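Local coordinates for SCO1 protein homolog (Bacillus subtilis, PDB 1XZO), which is needed to insert copper into the active site of cytochrome c oxidase and may also act in copper homeostasis or redox signalling, at residues Cys49-Ala54 with Asp131-Gln136; Ser76-Asn81 with Val124-Gly129. All blocks are in the same frame, centred on the assembly; numbering follows the deposited sequence.

Interaction 1: Cys49-Ala54 with Asp131-Gln136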
loop_
_atom_site.group_PDB
_atom_site.type_symbol
_atom_site.label_atom_id
_atom_site.label_comp_id
_atom_site.label_asym_id
_atom_site.label_seq_id
_atom_site.Cartn_x
_atom_site.Cartn_y
_atom_site.Cartn_z
ATOM N N CYS A 49 -7.281 9.640 -13.064
ATOM C CA CYS A 49 -6.615 8.672 -12.234
ATOM C C CYS A 49 -6.884 8.938 -10.728
ATOM O O CYS A 49 -6.911 10.086 -10.269
ATOM C CB CYS A 49 -5.125 8.695 -12.564
ATOM S SG CYS A 49 -4.179 9.943 -11.715
ATOM N N PRO A 50 -7.153 7.898 -9.957
ATOM C CA PRO A 50 -7.336 8.111 -8.518
ATOM C C PRO A 50 -6.156 8.800 -7.886
ATOM O O PRO A 50 -5.018 8.658 -8.339
ATOM C CB PRO A 50 -7.467 6.701 -7.936
ATOM C CG PRO A 50 -7.857 5.850 -9.085
ATOM C CD PRO A 50 -7.409 6.504 -10.366
ATOM N N PRO A 51 -6.437 9.554 -6.833
ATOM C CA PRO A 51 -5.429 10.248 -6.039
ATOM C C PRO A 51 -4.561 9.420 -5.109
ATOM O O PRO A 51 -3.717 10.038 -4.433
ATOM C CB PRO A 51 -6.307 11.158 -5.157
ATOM C CG PRO A 51 -7.571 10.378 -4.996
ATOM C CD PRO A 51 -7.805 9.937 -6.396
ATOM N N MET A 52 -4.766 8.105 -4.930
ATOM C CA MET A 52 -4.051 7.448 -3.845
ATOM C C MET A 52 -2.518 7.549 -3.916
ATOM O O MET A 52 -1.876 7.733 -2.876
ATOM C CB MET A 52 -4.498 5.935 -3.728
ATOM C CG MET A 52 -5.917 5.694 -3.127
ATOM S SD MET A 52 -7.173 5.940 -4.307
ATOM C CE MET A 52 -7.089 4.540 -5.343
ATOM N N THR A 53 -1.960 7.425 -5.084
ATOM C CA THR A 53 -0.517 7.372 -5.211
ATOM C C THR A 53 0.099 8.747 -4.973
ATOM O O THR A 53 1.110 8.850 -4.334
ATOM C CB THR A 53 -0.107 6.800 -6.562
ATOM O OG1 THR A 53 -0.583 5.383 -6.575
ATOM C CG2 THR A 53 1.425 6.805 -6.597
ATOM N N ALA A 54 -0.628 9.752 -5.415
ATOM C CA ALA A 54 -0.270 11.156 -5.054
ATOM C C ALA A 54 -0.212 11.437 -3.566
ATOM O O ALA A 54 0.780 11.972 -3.072
ATOM C CB ALA A 54 -1.168 12.092 -5.730
ATOM N N ASP A 131 -11.619 4.669 -13.630
ATOM C CA ASP A 131 -12.250 4.865 -12.312
ATOM C C ASP A 131 -11.648 6.056 -11.534
ATOM O O ASP A 131 -10.584 5.937 -10.935
ATOM C CB ASP A 131 -12.211 3.591 -11.428
ATOM C CG ASP A 131 -13.486 2.729 -11.552
ATOM O OD1 ASP A 131 -13.430 1.525 -11.191
ATOM O OD2 ASP A 131 -14.580 3.165 -11.998
ATOM N N GLN A 132 -12.332 7.204 -11.589
ATOM C CA GLN A 132 -12.253 8.250 -10.553
ATOM C C GLN A 132 -11.751 7.702 -9.191
ATOM O O GLN A 132 -10.538 7.671 -8.958
ATOM C CB GLN A 132 -13.622 8.990 -10.429
ATOM C CG GLN A 132 -14.951 8.165 -10.118
ATOM C CD GLN A 132 -15.041 6.774 -10.753
ATOM O OE1 GLN A 132 -14.963 6.635 -11.976
ATOM N NE2 GLN A 132 -15.233 5.750 -9.926
ATOM N N VAL A 133 -12.681 7.354 -8.290
ATOM C CA VAL A 133 -12.546 6.204 -7.367
ATOM C C VAL A 133 -13.914 5.545 -7.231
ATOM O O VAL A 133 -14.930 6.252 -7.075
ATOM C CB VAL A 133 -12.048 6.574 -5.915
ATOM C CG1 VAL A 133 -10.794 7.454 -5.963
ATOM C CG2 VAL A 133 -13.162 7.242 -5.066
ATOM N N ILE A 134 -13.967 4.213 -7.302
ATOM C CA ILE A 134 -15.229 3.506 -6.965
ATOM C C ILE A 134 -15.170 2.965 -5.526
ATOM O O ILE A 134 -14.450 2.005 -5.205
ATOM C CB ILE A 134 -15.706 2.461 -8.072
ATOM C CG1 ILE A 134 -17.137 2.808 -8.546
ATOM C CG2 ILE A 134 -15.634 1.001 -7.592
ATOM C CD1 ILE A 134 -17.387 2.569 -10.038
ATOM N N HIS A 135 -15.902 3.698 -4.685
ATOM C CA HIS A 135 -16.081 3.480 -3.263
ATOM C C HIS A 135 -14.918 4.161 -2.508
ATOM O O HIS A 135 -14.180 5.021 -3.043
ATOM C CB HIS A 135 -16.271 1.979 -2.929
ATOM C CG HIS A 135 -17.636 1.455 -3.274
ATOM N ND1 HIS A 135 -17.904 0.108 -3.423
ATOM C CD2 HIS A 135 -18.815 2.096 -3.477
ATOM C CE1 HIS A 135 -19.183 -0.055 -3.725
ATOM N NE2 HIS A 135 -19.760 1.136 -3.758
ATOM N N GLN A 136 -14.784 3.819 -1.244
ATOM C CA GLN A 136 -13.572 4.115 -0.563
ATOM C C GLN A 136 -12.340 3.527 -1.316
ATOM O O GLN A 136 -12.465 2.808 -2.313
ATOM C CB GLN A 136 -13.675 3.557 0.854
ATOM C CG GLN A 136 -13.607 4.641 1.939
ATOM C CD GLN A 136 -12.204 5.190 2.101
ATOM O OE1 GLN A 136 -11.494 4.815 3.066
ATOM N NE2 GLN A 136 -11.787 6.082 1.163
#
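Pro50 lays its ring against the loop at Asp131 and Gln132, a puckered apolar ring against two backbone carbonyl oxygens. CG meets both oxygens, 3.2 Å from Gln132 O and 3.3 Å from Asp131 O, with CD equally near Asp131 O. No hydrogen bond crosses this contact, and Asp131 O, buried under the ring, has no polar partner in the model. The bump on the other side is Val133. Its CG1 points away from the carbonyl carbon of its own residue (chi1 -50°), which sends that methyl into the notch between the two prolines, with Pro50 CB and Pro51 CD each 3.9 Å from Val133 CG1. The side chains of Pro51 and Val133 cross at about a right angle. Met52 closes the notch more loosely: its chain folds back, and SD stands 4.3 Å from Val133 CG1. Behind this surface the loop braces itself, since Gln132 NE2 donates to Val133 O at 2.9 Å, from above the carbonyl plane. The segments also carry two ligands of the Sco copper site assigned by similarity, Cys49 and His135, but Cys49 SG is 18.8 Å from His135 ND1, so the site is not assembled here. The prolines lead from Cys49 of the CxxxC motif into helix 52-65, which near this end touches strand 36-41 through Met52 on Asp39 and Thr53 on Ile41; Asp131-Gln136 belongs to the loop that leaves helix 109-120 and runs into strand 138-142, the antiparallel neighbour of strand 36-41.

Interaction 2: Ser76-Asn81 with Val124-Gly129. With CA (calcium ion), chain L; CD (cadmium ion), chain E.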
loop_
_atom_site.group_PDB
_atom_site.type_symbol
_atom_site.label_atom_id
_atom_site.label_comp_id
_atom_site.label_asym_id
_atom_site.label_seq_id
_atom_site.Cartn_x
_atom_site.Cartn_y
_atom_site.Cartn_z
ATOM N N SER A 76 -0.945 -4.018 -6.899
ATOM C CA SER A 76 -1.719 -3.887 -8.121
ATOM C C SER A 76 -3.042 -4.657 -8.018
ATOM O O SER A 76 -3.024 -5.821 -7.606
ATOM C CB SER A 76 -1.026 -4.503 -9.333
ATOM O OG SER A 76 -1.887 -4.364 -10.460
ATOM N N VAL A 77 -4.138 -4.064 -8.465
ATOM C CA VAL A 77 -5.439 -4.725 -8.522
ATOM C C VAL A 77 -5.819 -5.027 -9.974
ATOM O O VAL A 77 -6.911 -5.462 -10.245
ATOM C CB VAL A 77 -6.561 -4.022 -7.735
ATOM C CG1 VAL A 77 -6.111 -3.916 -6.293
ATOM C CG2 VAL A 77 -6.868 -2.614 -8.362
ATOM N N ASP A 78 -4.909 -4.834 -10.943
ATOM C CA ASP A 78 -5.128 -5.299 -12.260
ATOM C C ASP A 78 -3.858 -5.971 -12.783
ATOM O O ASP A 78 -3.170 -5.465 -13.642
ATOM C CB ASP A 78 -5.494 -4.068 -13.110
ATOM C CG ASP A 78 -5.920 -4.391 -14.467
ATOM O OD1 ASP A 78 -6.335 -5.493 -14.859
ATOM O OD2 ASP A 78 -5.918 -3.470 -15.334
ATOM N N PRO A 79 -3.473 -7.082 -12.121
ATOM C CA PRO A 79 -2.181 -7.745 -12.425
ATOM C C PRO A 79 -1.990 -8.282 -13.795
ATOM O O PRO A 79 -0.826 -8.444 -14.162
ATOM C CB PRO A 79 -2.092 -8.832 -11.347
ATOM C CG PRO A 79 -3.579 -9.125 -11.041
ATOM C CD PRO A 79 -4.149 -7.708 -10.962
ATOM N N GLU A 80 -3.037 -8.475 -14.570
ATOM C CA GLU A 80 -2.927 -8.909 -15.944
ATOM C C GLU A 80 -2.306 -7.823 -16.842
ATOM O O GLU A 80 -1.505 -8.130 -17.733
ATOM C CB GLU A 80 -4.293 -9.329 -16.458
ATOM C CG GLU A 80 -4.352 -9.744 -17.920
ATOM C CD GLU A 80 -5.749 -10.103 -18.387
ATOM O OE1 GLU A 80 -5.927 -10.305 -19.606
ATOM O OE2 GLU A 80 -6.667 -10.218 -17.541
ATOM N N ASN A 81 -2.676 -6.558 -16.587
ATOM C CA ASN A 81 -2.091 -5.410 -17.299
ATOM C C ASN A 81 -0.830 -4.874 -16.618
ATOM O O ASN A 81 0.157 -4.481 -17.284
ATOM C CB ASN A 81 -3.158 -4.308 -17.411
ATOM C CG ASN A 81 -2.582 -2.961 -17.854
ATOM O OD1 ASN A 81 -2.292 -2.077 -17.017
ATOM N ND2 ASN A 81 -2.416 -2.795 -19.153
ATOM N N VAL A 124 -11.432 -5.481 -3.497
ATOM C CA VAL A 124 -10.814 -4.929 -4.698
ATOM C C VAL A 124 -11.337 -5.541 -5.974
ATOM O O VAL A 124 -11.882 -6.665 -6.040
ATOM C CB VAL A 124 -9.274 -4.963 -4.601
ATOM C CG1 VAL A 124 -8.853 -4.262 -3.401
ATOM C CG2 VAL A 124 -8.768 -6.363 -4.593
ATOM N N LYS A 125 -11.253 -4.769 -7.025
ATOM C CA LYS A 125 -11.709 -5.243 -8.286
ATOM C C LYS A 125 -10.888 -4.631 -9.426
ATOM O O LYS A 125 -10.187 -3.661 -9.229
ATOM C CB LYS A 125 -13.179 -4.910 -8.429
ATOM C CG LYS A 125 -13.752 -5.349 -9.749
ATOM C CD LYS A 125 -13.780 -6.910 -9.882
ATOM C CE LYS A 125 -13.379 -7.438 -11.197
ATOM N NZ LYS A 125 -13.996 -8.772 -11.434
ATOM N N LYS A 126 -10.960 -5.236 -10.590
ATOM C CA LYS A 126 -10.344 -4.739 -11.819
ATOM C C LYS A 126 -10.983 -3.404 -12.160
ATOM O O LYS A 126 -12.133 -3.202 -11.854
ATOM C CB LYS A 126 -10.720 -5.683 -12.974
ATOM C CG LYS A 126 -9.713 -6.637 -13.420
ATOM C CD LYS A 126 -10.388 -7.883 -13.998
ATOM C CE LYS A 126 -10.596 -7.784 -15.477
ATOM N NZ LYS A 126 -9.274 -7.899 -16.180
ATOM N N PRO A 127 -10.270 -2.505 -12.820
ATOM C CA PRO A 127 -10.921 -1.323 -13.421
ATOM C C PRO A 127 -11.813 -1.664 -14.620
ATOM O O PRO A 127 -11.626 -2.700 -15.241
ATOM C CB PRO A 127 -9.743 -0.445 -13.869
ATOM C CG PRO A 127 -8.529 -1.345 -13.874
ATOM C CD PRO A 127 -8.811 -2.519 -12.998
ATOM N N GLU A 128 -12.783 -0.805 -14.940
ATOM C CA GLU A 128 -13.543 -0.939 -16.210
ATOM C C GLU A 128 -12.861 -0.086 -17.318
ATOM O O GLU A 128 -13.518 0.617 -18.111
ATOM C CB GLU A 128 -15.022 -0.565 -16.019
ATOM C CG GLU A 128 -15.952 -0.920 -17.186
ATOM C CD GLU A 128 -16.392 -2.382 -17.224
ATOM O OE1 GLU A 128 -15.601 -3.294 -16.839
ATOM O OE2 GLU A 128 -17.543 -2.624 -17.674
ATOM N N GLY A 129 -11.528 -0.179 -17.358
ATOM C CA GLY A 129 -10.697 0.701 -18.155
ATOM C C GLY A 129 -10.519 2.072 -17.503
ATOM O O GLY A 129 -9.557 2.782 -17.845
HETATM CA CA CA L . -6.988 -4.370 -16.930
HETATM CD CD CD E . -13.043 -9.535 -9.382
HETATM O O HOH W 1 -9.484 -4.148 -16.487
HETATM O O HOH W 2 -15.208 -10.289 -8.648
HETATM O O HOH W 3 -6.187 -6.443 -17.939
#
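Val77 and Val124 meet in the thioredoxin-like fold where the loop leaving strand 71-76 packs against the long loop after helix 109-120. The apolar part of the contact starts with this pair, Val77 CG1 lying 3.7 Å from Val124 CB; both valines also touch Phe40 of strand 36-41, which ties them to the sheet. The second methyl of Val77 turns to the backbone instead, with CG2 3.6 Å from Lys125 O. Further along, the Pro127 ring lies over the side chain of Asp78, its CD 3.7 Å from Asp78 CB and its CG beside the carboxylate. An alanine in place of Pro127 lacks CG and CD, which would probably open a gap beside Asp78 CB and its carboxylate and leave the backbone carrying the water-binding Pro127 O freer to move. Charge gathers at the outer rim. Lys126 draws near two acidic side chains, forming a long salt bridge in which NZ is 3.7 Å from Glu80 OE2; the calcium on Asp78 probably offsets much of that residue's pull on the ammonium. Metals make up the third kind of interaction. The Lys125 side chain starts out away from the other loop, and its NZ is modelled 2.4 Å from a cadmium ion whose site includes Glu113 of helix 109-120, though the lysine geometry is doubtful because its CD and CE crowd the metal. Asp78, with CG anti to its backbone nitrogen (chi1 -173°), offers both carboxylate oxygens to a calcium ion, while its own N-H is held in an ST turn by Ser76 OG. The calcium lies 2.4 Å from Asp78 OD1, and one of its waters reaches over to the second loop, donating a hydrogen bond to Pro127 O at 2.9 Å.

Overall arrangement
The long loop between helix 109-120 and strand 138-142 takes part in both contacts: its earlier half, 124-129, packs on the loop after strand 71-76, and its later half, 131-136, meets the prolines that lead into helix 52-65. Interaction 2 lies nested along the chain inside the span closed by interaction 1, and their centres are about 13 Å apart. Interaction 1 is a small surface contact, apolar side chains set against backbone carbonyls. Interaction 2 is larger and partly buried, its inner end a valine pair and its outer end charges and metal ions. Neither has a direct hydrogen bond across it, but only interaction 2 joins its segments through a metal-bound water.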